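PDB 6T3E: DELTA1-pyrroline-2-carboxylate reductase, which probably catalyses the NAD(P)H-dependent reduction of delta-1-pyrroline-2-carboxylate to L-proline, a step of L-hydroxyproline metabolism. Local coordinates for residues Leu255-Val260 with Met284-Ile289. Residues are numbered along the deposited sequence; the frame is centred on the assembly and turned at random.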
# COMPACT_ATOMS: atom_id res chain seq x y z
N LEU B 255 6.33 -24.58 13.01
CA LEU B 255 6.03 -25.99 12.83
C LEU B 255 7.23 -26.68 12.19
O LEU B 255 7.77 -26.18 11.20
CB LEU B 255 4.80 -26.18 11.95
CG LEU B 255 3.74 -25.09 12.09
CD1 LEU B 255 2.68 -25.21 10.99
CD2 LEU B 255 3.12 -25.18 13.46
N ASP B 256 7.63 -27.82 12.73
CA ASP B 256 8.72 -28.55 12.10
C ASP B 256 8.24 -29.17 10.78
O ASP B 256 7.05 -29.18 10.45
CB ASP B 256 9.30 -29.60 13.05
CG ASP B 256 8.35 -30.76 13.31
OD1 ASP B 256 7.13 -30.62 13.07
OD2 ASP B 256 8.84 -31.82 13.77
N SER B 257 9.21 -29.65 10.00
CA SER B 257 8.88 -30.20 8.69
C SER B 257 7.95 -31.40 8.81
O SER B 257 7.12 -31.63 7.92
CB SER B 257 10.16 -30.57 7.95
OG SER B 257 11.01 -29.44 7.84
N GLU B 258 8.05 -32.16 9.90
CA GLU B 258 7.20 -33.33 10.08
C GLU B 258 5.73 -32.93 10.19
O GLU B 258 4.85 -33.63 9.65
CB GLU B 258 7.64 -34.12 11.31
CG GLU B 258 6.75 -35.31 11.65
CD GLU B 258 6.74 -36.36 10.56
OE1 GLU B 258 7.66 -36.34 9.71
OE2 GLU B 258 5.83 -37.21 10.55
N THR B 259 5.44 -31.83 10.88
CA THR B 259 4.06 -31.38 11.04
C THR B 259 3.41 -31.07 9.69
O THR B 259 2.27 -31.50 9.42
CB THR B 259 4.02 -30.15 11.95
OG1 THR B 259 4.51 -30.49 13.25
CG2 THR B 259 2.60 -29.61 12.06
N VAL B 260 4.12 -30.36 8.81
CA VAL B 260 3.56 -29.99 7.52
C VAL B 260 3.37 -31.22 6.64
O VAL B 260 2.29 -31.44 6.08
CB VAL B 260 4.44 -28.93 6.83
CG1 VAL B 260 3.76 -28.41 5.58
CG2 VAL B 260 4.74 -27.78 7.78
N MET B 284 9.71 -27.30 1.83
CA MET B 284 9.83 -27.55 0.40
C MET B 284 11.26 -27.40 -0.08
O MET B 284 11.68 -28.11 -1.00
CB MET B 284 8.90 -26.64 -0.37
CG MET B 284 7.47 -27.13 -0.37
SD MET B 284 6.33 -25.79 -0.67
CE MET B 284 7.17 -24.86 -1.93
N LYS B 285 12.03 -26.49 0.53
CA LYS B 285 13.45 -26.40 0.21
C LYS B 285 14.18 -27.67 0.62
O LYS B 285 15.12 -28.10 -0.07
CB LYS B 285 14.06 -25.18 0.90
CG LYS B 285 13.96 -23.89 0.11
CD LYS B 285 14.53 -22.73 0.90
CE LYS B 285 14.63 -21.46 0.06
NZ LYS B 285 15.29 -20.34 0.80
N GLU B 286 13.79 -28.27 1.75
CA GLU B 286 14.40 -29.52 2.19
C GLU B 286 14.11 -30.67 1.22
O GLU B 286 14.91 -31.61 1.12
CB GLU B 286 13.90 -29.90 3.58
CG GLU B 286 14.27 -28.93 4.71
CD GLU B 286 13.69 -29.36 6.06
OE1 GLU B 286 14.36 -29.14 7.11
OE2 GLU B 286 12.57 -29.91 6.09
N GLY B 287 12.98 -30.60 0.50
CA GLY B 287 12.51 -31.69 -0.32
C GLY B 287 11.50 -32.61 0.34
O GLY B 287 11.13 -33.63 -0.27
N VAL B 288 11.08 -32.32 1.57
CA VAL B 288 10.09 -33.14 2.27
C VAL B 288 8.72 -33.03 1.60
O VAL B 288 7.94 -33.98 1.59
CB VAL B 288 10.03 -32.76 3.76
CG1 VAL B 288 8.99 -33.61 4.47
CG2 VAL B 288 11.38 -32.95 4.40
N ILE B 289 8.40 -31.85 1.08
CA ILE B 289 7.14 -31.63 0.40
C ILE B 289 7.40 -30.79 -0.84
O ILE B 289 8.47 -30.19 -0.99
CB ILE B 289 6.10 -30.96 1.32
CG1 ILE B 289 6.69 -29.73 2.00
CG2 ILE B 289 5.59 -31.95 2.36
CD1 ILE B 289 5.64 -28.73 2.47
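The first turn of helix 257-262 faces the C-terminal end of helix 278-286 and the loop after it, with Ser-257 CA 7.2 Å from Val-288 CA and Val-260 CA 8.1 Å from Ile-289 CA. At the outer side Ser-257 OG hydrogen-bonds to Glu-286 OE2; the modelled separation, 2.4 Å, is too short to be taken literally at this resolution. The glutamate chain runs extended beyond CG, which carries its carboxylate across to the serine. Arg-253 joins the pair, hydrogen-bonding to Ser-257 OG through NH1 and forming a long, weak ion pair with Glu-286 OE1 through NH2. Deeper in, Val-260 and Ile-289, both buried, cross at about a right angle; a chi1 of -172° sets Val-260 CG1 opposite the backbone N and turns it to Ile-289 CD1, 3.6 Å away. Ile-280 and Pro-283 of helix 278-286 extend this apolar patch, touching Val-260 and Ile-289 respectively. Val-288 sits looser, its CG2 4.4 Å from Ser-257 CB. Both segments belong to the dinucleotide-binding half of this ornithine cyclodeaminase/mu-crystallin family member: helix 257-262 leads into strand 264-267, and segment 284-289 runs on toward the edge strand 294-297 of the eight-stranded parallel sheet. Each helix end has its own cap. Asp-256 is the N-cap of helix 257-262: its OD1 takes Thr-259 N at 3.0 Å, from above the carboxylate plane, and Thr-259 OG1 at 2.6 Å, nearly in line with the C-O bond, while OD2 accepts from Gly-233 N. Helix 278-286 closes in a Schellman motif with Gly-287 at C-prime (phi 94°), Val-288 N bonding to Pro-283 O and Gly-287 N, weakly, to Met-284 O; this reversal brings Val-288 and Ile-289 round to the neighbouring helix.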